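Local coordinates for E3 ubiquitin-protein ligase RNF31 (Mus musculus, PDB 5Y3T) that acts as a RING-type E3 ubiquitin transferase, and uses its paired UBA region probably to bind partners such as HOIL-1, at residues B[69-74]-B[92-97]; B[27-32]-B[44-49]; B[108-113]-B[132-137]; B[99-104]-B[125-130]. All coordinates share one frame; numbering follows the deposited sequence.

Interaction 1 of 4, residues B[69-74]-B[92-97]; sequences GAFSCQ and EECVRA
Phe71 makes a buried sulfur-aromatic contact with Cys94 and packs on Val95, within the helical HOIP UBA domain pair. It joins the link before helix 73-82 to the middle of helix 87-107. Phe71 belongs to the link, and Ser72 beside it takes the N-cap position. The CG of Phe71 lies anti to its own carbonyl carbon (chi1 -61°), which sends the ring across to the helix. Cys94 answers with SG anti to its backbone N (chi1 -179°). Its sulfur comes to 3.6 Å from CD2 of Phe71. The sulfur is oblique to the ring: SG of Cys94 is 4.5 Å from the Phe71 ring centroid and 49° off the normal. The far part of the ring moves on to the next residue. There CE2 of Phe71 lies 3.9 Å from CA of Val95, again obliquely. CZ of Phe71 also reaches CG2 of Val95, more loosely, at 4.4 Å. Ala58 and Ala61 of helix 42-64 pack on the same ring, and Arg98 makes a cation-pi contact with it. Without the ring, as with an alanine here, Cys94 and Val95 would probably face a gap and the Arg98 guanidinium would lose its aromatic partner. The backbone takes part as well: CE2 of Phe71 rests 3.6 Å from the carbonyl O of Cys94.

Interaction 2 of 4, residues B[27-32]-B[44-49]; sequences PEEVFS and QWLRSE
Leu46 presses both of its methyl groups against Glu29, and this is the tight part of the contact. CD2 of Leu46 lies 3.7 Å from the backbone O of Glu29. CD1 of Leu46 touches CB of Glu29 at 3.9 Å, and CD2 is also within 4.1 Å of that CB. The leucine fork thus sits over one carbonyl and one methylene of the facing helix. With CG anti to the carbonyl carbon of Leu46 (chi1 -73°), the fork is carried toward helix 27-37. Val30 is met less closely: its backbone N is 4.3 Å from CD1 of Leu46. Its side chain turns away, to Met16 and Ile17 of helix 2-22. The contact joins helices 27-37 and 42-64, which follow each other in the HOIP UBA domain pair with a short turn between them. With Leu46 cut back to an alanine, a gap is likely to open over the Glu29 backbone, and the main apolar touch between these two segments would be lost. The other side is looser and more polar. The Glu29 chain extends beyond CG, and OE2 forms a salt bridge with Arg77, while OE1 accepts a hydrogen bond from the backbone N of Ser26. Trp45 does not touch residues 27-32, although its CB points toward them. Its ring packs further along the same helix, on Ala33, Tyr36 and Ser37, and also on Trp80 of helix 73-82.

Interaction 3 of 4, residues B[108-113]-B[132-137]; sequences LGFGPK and TELQRQ
Phe110 is the aromatic residue of a Leu-Gly-Phe sequence, resembling the loop with a glycine and an aromatic found in many UBA domains, and it packs on Leu134 and Gln135. CB of Leu134 sits over one face of the Phe110 ring, offset toward the rim. This is a CH-pi contact: the CB is 4.1 Å from the ring centroid and 18° off the normal. CD1 of Leu134 runs back along the phenylalanine to CB of Phe110, at 3.8 Å. The helix end probably sets up this approach. Gly109, with positive phi, is the C' residue of a Schellman motif that ends helix 87-107, and Phe110 follows at once. Its CG lies anti to its carbonyl carbon (chi1 -59°), and the ring faces helix 127-145. At the far end of the ring, CZ of Phe110 comes to 3.4 Å from CG of Gln135, obliquely. The ring and the Gln135 amide stand nearly perpendicular, with their planes 85° apart. The amide has other partners: OE1 of Gln135 accepts a hydrogen bond from the backbone of another protein chain, and NE2 makes a weak one to Leu131 O.

Interaction 4 of 4, residues B[99-104]-B[125-130]; sequences RRKVHE and GDVARA
Helix 87-107 passes the start of helix 127-145 most closely at Lys101 and Val127, whose CA atoms are 6.6 Å apart. The Lys101 chain, extended beyond CG, crosses over Val127. Its CB, CG and CD all lie along CG2 of Val127, with CB of Lys101 3.6 Å from that methyl. The 3.2 Å between CG of Lys101 and CG2 of Val127 is shorter than a normal carbon-carbon contact and doubtful in detail. The chain then ends in a polar bond. NZ of Lys101 donates to the backbone O of Gly125 at 3.0 Å, with a C=O...N angle of 131° and the donor tilted 21° from the carbonyl plane. One lysine therefore packs with its methylenes and ties down a loop carbonyl with its tip. NZ also lies close to the like-charged NZ of Lys78, which the carbonyl O of Gly125 would partly offset. The other Val127 methyl faces Glu104: CG1 of Val127 is 3.9 Å from OE1 of Glu104. The main partner of that carboxylate is elsewhere, as OE2 of Glu104 forms a salt bridge with a basic side chain of another protein chain. OD1 of Asp126 accepts from N of Arg129 at 3.2 Å, from above the carboxylate plane. Helix 127-145 thus begins at its Asp126 N-cap and lies against helix 87-107, in the helical bundle of the HOIP UBA domain pair.

How the interactions relate
From the N terminus, interaction 2 comes first. It closes the turn between helices 27-37 and 42-64. Interaction 1 follows in series and brings the link before helix 73-82 onto helix 87-107. The same helix then carries the 99-104 segment of interaction 4, and the two contacts touch where Ser72 packs near Gly125. Interactions 3 and 4 cross along the chain, as their segments alternate. Together they hold helix 127-145 to helix 87-107 and to the loop after it, enclosing helix 116-122. Interactions 2 and 3 lie on opposite sides of the chain's centre, their centres about 36 Å apart. Helix 87-107 is the shared element of interactions 1 and 4.

Interaction 1 of 4, residues B[69-74]-B[92-97]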
# COMPACT_ATOMS: atom_id res chain seq x y z
N GLY B 69 -17.23 4.56 -12.04
CA GLY B 69 -17.09 5.98 -12.19
C GLY B 69 -15.85 6.24 -12.98
O GLY B 69 -15.31 5.35 -13.63
N ALA B 70 -15.37 7.47 -12.86
CA ALA B 70 -14.35 8.00 -13.71
C ALA B 70 -13.06 7.98 -12.92
O ALA B 70 -13.04 8.36 -11.76
CB ALA B 70 -14.71 9.42 -14.12
N PHE B 71 -11.99 7.62 -13.61
CA PHE B 71 -10.66 7.51 -13.03
C PHE B 71 -9.86 8.78 -13.24
O PHE B 71 -9.91 9.40 -14.32
CB PHE B 71 -9.94 6.28 -13.64
CG PHE B 71 -10.67 4.98 -13.33
CD1 PHE B 71 -11.72 4.55 -14.13
CD2 PHE B 71 -10.32 4.21 -12.21
CE1 PHE B 71 -12.42 3.38 -13.83
CE2 PHE B 71 -11.01 3.05 -11.90
CZ PHE B 71 -12.07 2.63 -12.70
N SER B 72 -9.14 9.18 -12.19
CA SER B 72 -8.28 10.35 -12.18
C SER B 72 -6.88 9.98 -12.64
O SER B 72 -6.49 8.83 -12.58
CB SER B 72 -8.19 10.94 -10.77
OG SER B 72 -7.73 9.98 -9.85
N CYS B 73 -6.13 11.00 -13.08
CA CYS B 73 -4.74 10.87 -13.51
C CYS B 73 -3.91 10.40 -12.35
O CYS B 73 -3.02 9.64 -12.55
CB CYS B 73 -4.17 12.22 -13.99
SG CYS B 73 -5.19 13.15 -15.17
N GLN B 74 -4.19 10.85 -11.14
CA GLN B 74 -3.39 10.42 -9.97
C GLN B 74 -3.56 8.90 -9.79
O GLN B 74 -2.60 8.21 -9.55
CB GLN B 74 -3.73 11.18 -8.68
CG GLN B 74 -3.52 12.71 -8.75
CD GLN B 74 -4.56 13.50 -9.62
OE1 GLN B 74 -5.75 13.62 -9.27
NE2 GLN B 74 -4.10 14.02 -10.75
N GLU B 92 -5.49 -3.09 -14.86
CA GLU B 92 -6.05 -4.03 -13.89
C GLU B 92 -6.04 -3.41 -12.53
O GLU B 92 -7.08 -3.40 -11.86
CB GLU B 92 -5.24 -5.36 -13.81
CG GLU B 92 -5.76 -6.61 -14.53
CD GLU B 92 -4.65 -7.68 -14.82
OE1 GLU B 92 -3.58 -7.77 -14.14
OE2 GLU B 92 -4.82 -8.46 -15.78
N GLU B 93 -4.87 -2.90 -12.11
CA GLU B 93 -4.71 -2.31 -10.77
C GLU B 93 -5.42 -0.99 -10.60
O GLU B 93 -5.83 -0.66 -9.50
CB GLU B 93 -3.21 -2.12 -10.38
CG GLU B 93 -2.47 -3.44 -10.21
CD GLU B 93 -3.23 -4.51 -9.39
OE1 GLU B 93 -3.54 -4.25 -8.22
OE2 GLU B 93 -3.51 -5.62 -9.89
N CYS B 94 -5.52 -0.17 -11.66
CA CYS B 94 -6.24 1.11 -11.55
C CYS B 94 -7.73 0.85 -11.16
O CYS B 94 -8.29 1.44 -10.21
CB CYS B 94 -6.09 1.87 -12.84
SG CYS B 94 -6.90 3.46 -12.86
N VAL B 95 -8.31 -0.11 -11.86
CA VAL B 95 -9.66 -0.65 -11.63
C VAL B 95 -9.78 -1.29 -10.26
O VAL B 95 -10.76 -1.02 -9.53
CB VAL B 95 -9.96 -1.72 -12.71
CG1 VAL B 95 -11.18 -2.60 -12.37
CG2 VAL B 95 -10.13 -1.05 -14.07
N ARG B 96 -8.81 -2.14 -9.93
CA ARG B 96 -8.82 -2.85 -8.65
C ARG B 96 -8.66 -1.93 -7.46
O ARG B 96 -9.39 -2.05 -6.49
CB ARG B 96 -7.75 -3.94 -8.65
CG ARG B 96 -8.14 -5.11 -9.55
CD ARG B 96 -6.94 -5.95 -9.90
NE ARG B 96 -7.29 -7.06 -10.73
CZ ARG B 96 -6.51 -8.11 -11.00
NH1 ARG B 96 -5.30 -8.24 -10.49
NH2 ARG B 96 -6.98 -9.08 -11.76
N ALA B 97 -7.70 -1.03 -7.51
CA ALA B 97 -7.55 -0.00 -6.46
C ALA B 97 -8.85 0.75 -6.19
O ALA B 97 -9.23 0.90 -5.04
CB ALA B 97 -6.43 0.99 -6.76

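Interaction 2 of 4, residues B[27-32]-B[44-49]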
# COMPACT_ATOMS: atom_id res chain seq x y z
N PRO B 27 12.65 6.91 -9.31
CA PRO B 27 13.17 5.76 -10.04
C PRO B 27 12.11 4.87 -10.73
O PRO B 27 12.40 4.28 -11.77
CB PRO B 27 13.95 5.01 -8.97
CG PRO B 27 14.37 6.07 -8.01
CD PRO B 27 13.18 6.99 -7.94
N GLU B 28 10.90 4.81 -10.19
CA GLU B 28 9.82 4.05 -10.83
C GLU B 28 9.27 4.74 -12.12
O GLU B 28 8.83 4.04 -13.02
CB GLU B 28 8.69 3.63 -9.86
CG GLU B 28 8.37 4.55 -8.70
CD GLU B 28 9.35 4.42 -7.55
OE1 GLU B 28 9.38 3.39 -6.87
OE2 GLU B 28 10.13 5.34 -7.36
N GLU B 29 9.31 6.07 -12.20
CA GLU B 29 9.10 6.81 -13.47
C GLU B 29 10.13 6.52 -14.55
O GLU B 29 9.78 6.24 -15.71
CB GLU B 29 9.07 8.32 -13.25
CG GLU B 29 7.68 8.80 -12.81
CD GLU B 29 7.62 10.19 -12.17
OE1 GLU B 29 8.63 10.81 -11.75
OE2 GLU B 29 6.47 10.64 -12.02
N VAL B 30 11.40 6.56 -14.18
CA VAL B 30 12.44 6.31 -15.14
C VAL B 30 12.29 4.88 -15.63
O VAL B 30 12.24 4.67 -16.81
CB VAL B 30 13.86 6.56 -14.57
CG1 VAL B 30 14.97 6.05 -15.50
CG2 VAL B 30 14.06 8.04 -14.35
N PHE B 31 12.19 3.92 -14.71
CA PHE B 31 12.15 2.52 -15.12
C PHE B 31 10.87 2.16 -15.92
O PHE B 31 10.94 1.39 -16.87
CB PHE B 31 12.29 1.63 -13.90
CG PHE B 31 12.36 0.18 -14.22
CD1 PHE B 31 13.51 -0.36 -14.82
CD2 PHE B 31 11.29 -0.67 -13.89
CE1 PHE B 31 13.60 -1.72 -15.11
CE2 PHE B 31 11.38 -2.04 -14.17
CZ PHE B 31 12.54 -2.57 -14.78
N SER B 32 9.73 2.72 -15.52
CA SER B 32 8.46 2.52 -16.20
C SER B 32 8.51 3.00 -17.64
O SER B 32 8.00 2.31 -18.54
CB SER B 32 7.33 3.26 -15.46
OG SER B 32 7.10 2.66 -14.18
N GLN B 44 13.16 12.81 -21.39
CA GLN B 44 12.43 13.37 -22.53
C GLN B 44 11.11 12.68 -22.71
O GLN B 44 10.09 13.35 -22.78
CB GLN B 44 13.25 13.31 -23.82
CG GLN B 44 14.29 14.42 -23.93
CD GLN B 44 15.07 14.34 -25.23
OE1 GLN B 44 14.48 14.25 -26.30
NE2 GLN B 44 16.40 14.32 -25.13
N TRP B 45 11.13 11.35 -22.74
CA TRP B 45 9.89 10.57 -22.90
C TRP B 45 8.85 10.92 -21.86
O TRP B 45 7.68 11.07 -22.21
CB TRP B 45 10.15 9.05 -22.92
CG TRP B 45 8.93 8.23 -23.29
CD1 TRP B 45 8.57 7.81 -24.54
CD2 TRP B 45 7.90 7.75 -22.39
NE1 TRP B 45 7.38 7.09 -24.48
CE2 TRP B 45 6.97 7.03 -23.17
CE3 TRP B 45 7.70 7.86 -21.00
CZ2 TRP B 45 5.85 6.44 -22.62
CZ3 TRP B 45 6.58 7.26 -20.44
CH2 TRP B 45 5.66 6.55 -21.25
N LEU B 46 9.26 11.04 -20.60
CA LEU B 46 8.32 11.38 -19.53
C LEU B 46 7.67 12.72 -19.76
O LEU B 46 6.45 12.78 -19.72
CB LEU B 46 8.99 11.34 -18.14
CG LEU B 46 9.30 9.94 -17.61
CD1 LEU B 46 10.33 10.00 -16.50
CD2 LEU B 46 8.06 9.21 -17.13
N ARG B 47 8.46 13.79 -19.98
CA ARG B 47 7.91 15.15 -20.38
C ARG B 47 6.91 15.15 -21.54
O ARG B 47 5.89 15.79 -21.47
CB ARG B 47 9.01 16.13 -20.83
CG ARG B 47 9.53 17.04 -19.73
CD ARG B 47 10.64 17.98 -20.22
NE ARG B 47 11.85 17.82 -19.39
CZ ARG B 47 12.95 17.12 -19.71
NH1 ARG B 47 13.08 16.50 -20.90
NH2 ARG B 47 13.97 17.05 -18.84
N SER B 48 7.22 14.43 -22.60
CA SER B 48 6.44 14.52 -23.84
C SER B 48 5.34 13.43 -24.01
O SER B 48 4.29 13.72 -24.59
CB SER B 48 7.41 14.55 -25.04
OG SER B 48 7.54 13.29 -25.65
N GLU B 49 5.57 12.21 -23.52
CA GLU B 49 4.67 11.07 -23.78
C GLU B 49 3.79 10.58 -22.64
O GLU B 49 2.75 9.98 -22.93
CB GLU B 49 5.49 9.88 -24.29
CG GLU B 49 6.23 10.14 -25.59
CD GLU B 49 5.31 10.79 -26.63
OE1 GLU B 49 4.30 10.14 -27.04
OE2 GLU B 49 5.57 11.97 -26.95

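Interaction 3 of 4, residues B[108-113]-B[132-137]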
# COMPACT_ATOMS: atom_id res chain seq x y z
N LEU B 108 -18.03 1.60 5.46
CA LEU B 108 -17.95 2.71 6.40
C LEU B 108 -19.14 3.66 6.34
O LEU B 108 -19.04 4.75 6.91
CB LEU B 108 -16.64 3.50 6.17
CG LEU B 108 -15.43 3.03 6.98
CD1 LEU B 108 -15.33 1.51 7.15
CD2 LEU B 108 -14.17 3.62 6.37
N GLY B 109 -20.24 3.27 5.69
CA GLY B 109 -21.39 4.17 5.48
C GLY B 109 -21.62 4.80 4.09
O GLY B 109 -22.71 5.24 3.79
N PHE B 110 -20.62 4.85 3.23
CA PHE B 110 -20.68 5.70 2.03
C PHE B 110 -20.54 4.93 0.74
O PHE B 110 -19.43 4.68 0.29
CB PHE B 110 -19.61 6.76 2.16
CG PHE B 110 -19.81 7.58 3.36
CD1 PHE B 110 -20.80 8.56 3.36
CD2 PHE B 110 -19.13 7.30 4.52
CE1 PHE B 110 -21.05 9.32 4.50
CE2 PHE B 110 -19.37 8.06 5.67
CZ PHE B 110 -20.34 9.06 5.66
N GLY B 111 -21.68 4.55 0.16
CA GLY B 111 -21.73 3.84 -1.14
C GLY B 111 -21.79 4.79 -2.33
O GLY B 111 -21.77 6.00 -2.15
N PRO B 112 -21.84 4.25 -3.55
CA PRO B 112 -22.04 5.06 -4.78
C PRO B 112 -23.17 6.09 -4.68
O PRO B 112 -22.99 7.28 -4.99
CB PRO B 112 -22.37 4.00 -5.83
CG PRO B 112 -21.67 2.76 -5.36
CD PRO B 112 -21.62 2.82 -3.86
N LYS B 113 -24.30 5.66 -4.17
CA LYS B 113 -25.43 6.56 -4.07
C LYS B 113 -25.20 7.79 -3.15
O LYS B 113 -25.82 8.82 -3.40
CB LYS B 113 -26.71 5.78 -3.74
CG LYS B 113 -26.97 4.67 -4.78
CD LYS B 113 -28.41 4.59 -5.27
CE LYS B 113 -28.52 3.72 -6.53
NZ LYS B 113 -29.91 3.64 -7.08
N THR B 132 -13.22 12.13 4.82
CA THR B 132 -13.30 13.48 5.37
C THR B 132 -14.44 14.22 4.68
O THR B 132 -15.41 14.55 5.36
CB THR B 132 -11.97 14.27 5.23
OG1 THR B 132 -10.92 13.57 5.90
CG2 THR B 132 -12.06 15.65 5.88
N GLU B 133 -14.36 14.39 3.35
CA GLU B 133 -15.34 15.22 2.60
C GLU B 133 -16.79 14.71 2.72
O GLU B 133 -17.70 15.48 2.94
CB GLU B 133 -14.92 15.37 1.10
CG GLU B 133 -15.36 16.70 0.45
CD GLU B 133 -15.43 16.65 -1.08
OE1 GLU B 133 -14.80 17.51 -1.76
OE2 GLU B 133 -16.11 15.75 -1.64
N LEU B 134 -16.98 13.41 2.61
CA LEU B 134 -18.28 12.75 2.74
C LEU B 134 -18.97 12.88 4.10
O LEU B 134 -20.19 12.71 4.19
CB LEU B 134 -18.12 11.24 2.45
CG LEU B 134 -17.96 10.85 0.97
CD1 LEU B 134 -17.29 9.50 0.80
CD2 LEU B 134 -19.31 10.85 0.27
N GLN B 135 -18.20 13.13 5.14
CA GLN B 135 -18.77 13.27 6.49
C GLN B 135 -18.88 14.71 6.96
O GLN B 135 -19.38 14.96 8.07
CB GLN B 135 -17.94 12.49 7.48
CG GLN B 135 -18.06 10.99 7.31
CD GLN B 135 -17.17 10.25 8.28
OE1 GLN B 135 -17.61 9.36 8.99
NE2 GLN B 135 -15.93 10.64 8.34
N ARG B 136 -18.42 15.65 6.14
CA ARG B 136 -18.64 17.05 6.44
C ARG B 136 -20.08 17.33 6.82
O ARG B 136 -20.33 17.90 7.90
CB ARG B 136 -18.20 17.95 5.30
CG ARG B 136 -16.70 18.17 5.29
CD ARG B 136 -16.26 19.54 4.75
NE ARG B 136 -14.92 19.76 5.25
CZ ARG B 136 -13.82 19.19 4.77
NH1 ARG B 136 -13.86 18.39 3.67
NH2 ARG B 136 -12.67 19.42 5.37
N GLN B 137 -21.03 16.90 6.00
CA GLN B 137 -22.45 17.18 6.32
C GLN B 137 -22.90 16.63 7.67
O GLN B 137 -23.73 17.23 8.34
CB GLN B 137 -23.38 16.69 5.23
CG GLN B 137 -23.46 17.67 4.06
CD GLN B 137 -24.68 17.46 3.17
OE1 GLN B 137 -25.28 16.38 3.14
NE2 GLN B 137 -25.06 18.51 2.44

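Interaction 4 of 4, residues B[99-104]-B[125-130]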
# COMPACT_ATOMS: atom_id res chain seq x y z
N ARG B 99 -12.10 -0.12 -7.12
CA ARG B 99 -13.03 -1.13 -6.60
C ARG B 99 -12.85 -1.40 -5.11
O ARG B 99 -13.82 -1.46 -4.37
CB ARG B 99 -12.93 -2.46 -7.36
CG ARG B 99 -14.14 -3.35 -7.16
CD ARG B 99 -13.99 -4.73 -7.78
NE ARG B 99 -14.07 -4.64 -9.23
CZ ARG B 99 -13.20 -5.13 -10.11
NH1 ARG B 99 -12.10 -5.81 -9.75
NH2 ARG B 99 -13.43 -4.93 -11.40
N ARG B 100 -11.60 -1.56 -4.69
CA ARG B 100 -11.30 -1.88 -3.31
C ARG B 100 -11.68 -0.71 -2.40
O ARG B 100 -12.15 -0.89 -1.24
CB ARG B 100 -9.80 -2.22 -3.20
CG ARG B 100 -9.30 -2.57 -1.81
CD ARG B 100 -7.83 -2.95 -1.75
NE ARG B 100 -6.93 -2.05 -2.46
CZ ARG B 100 -6.53 -0.84 -2.04
NH1 ARG B 100 -6.97 -0.30 -0.88
NH2 ARG B 100 -5.69 -0.14 -2.80
N LYS B 101 -11.49 0.50 -2.91
CA LYS B 101 -11.76 1.68 -2.11
C LYS B 101 -13.26 1.95 -2.00
O LYS B 101 -13.72 2.37 -0.97
CB LYS B 101 -10.99 2.87 -2.64
CG LYS B 101 -9.51 2.72 -2.41
CD LYS B 101 -8.71 3.79 -3.11
CE LYS B 101 -7.23 3.44 -3.25
NZ LYS B 101 -6.64 4.36 -4.26
N VAL B 102 -14.02 1.65 -3.04
CA VAL B 102 -15.47 1.78 -3.01
C VAL B 102 -16.09 0.76 -2.05
O VAL B 102 -17.04 1.08 -1.33
CB VAL B 102 -16.06 1.68 -4.44
CG1 VAL B 102 -17.56 1.32 -4.45
CG2 VAL B 102 -15.77 2.99 -5.19
N HIS B 103 -15.54 -0.44 -2.05
CA HIS B 103 -15.94 -1.47 -1.09
C HIS B 103 -15.66 -1.00 0.35
O HIS B 103 -16.51 -1.17 1.19
CB HIS B 103 -15.26 -2.79 -1.40
CG HIS B 103 -15.53 -3.86 -0.40
ND1 HIS B 103 -16.55 -4.77 -0.53
CD2 HIS B 103 -14.89 -4.16 0.76
CE1 HIS B 103 -16.54 -5.59 0.50
NE2 HIS B 103 -15.54 -5.25 1.30
N GLU B 104 -14.53 -0.37 0.61
CA GLU B 104 -14.31 0.15 1.96
C GLU B 104 -15.26 1.30 2.34
O GLU B 104 -15.87 1.30 3.42
CB GLU B 104 -12.88 0.63 2.19
CG GLU B 104 -12.46 0.37 3.64
CD GLU B 104 -11.22 1.14 4.08
OE1 GLU B 104 -10.46 1.64 3.22
OE2 GLU B 104 -11.02 1.23 5.31
N GLY B 125 -8.12 9.44 -5.76
CA GLY B 125 -8.16 8.08 -5.21
C GLY B 125 -7.81 8.02 -3.73
O GLY B 125 -7.63 6.95 -3.19
N ASP B 126 -7.72 9.16 -3.06
CA ASP B 126 -7.28 9.20 -1.66
C ASP B 126 -8.48 8.91 -0.75
O ASP B 126 -9.33 9.78 -0.50
CB ASP B 126 -6.70 10.59 -1.39
CG ASP B 126 -5.92 10.67 -0.10
OD1 ASP B 126 -6.30 10.06 0.92
OD2 ASP B 126 -4.93 11.42 -0.09
N VAL B 127 -8.53 7.68 -0.22
CA VAL B 127 -9.62 7.24 0.63
C VAL B 127 -9.77 8.13 1.86
O VAL B 127 -10.90 8.48 2.23
CB VAL B 127 -9.42 5.78 1.13
CG1 VAL B 127 -10.49 5.39 2.16
CG2 VAL B 127 -9.50 4.85 -0.02
N ALA B 128 -8.65 8.48 2.49
CA ALA B 128 -8.65 9.27 3.71
C ALA B 128 -9.34 10.60 3.44
O ALA B 128 -10.30 10.95 4.13
CB ALA B 128 -7.25 9.50 4.20
N ARG B 129 -8.92 11.29 2.38
CA ARG B 129 -9.53 12.59 2.01
C ARG B 129 -10.94 12.50 1.50
O ARG B 129 -11.72 13.42 1.77
CB ARG B 129 -8.69 13.34 1.01
CG ARG B 129 -7.51 13.98 1.70
CD ARG B 129 -6.57 14.64 0.73
NE ARG B 129 -5.35 15.02 1.42
CZ ARG B 129 -4.33 15.66 0.85
NH1 ARG B 129 -4.37 16.00 -0.44
NH2 ARG B 129 -3.26 15.97 1.59
N ALA B 130 -11.31 11.43 0.80
CA ALA B 130 -12.73 11.25 0.43
C ALA B 130 -13.64 11.08 1.68
O ALA B 130 -14.68 11.72 1.79
CB ALA B 130 -12.89 10.07 -0.52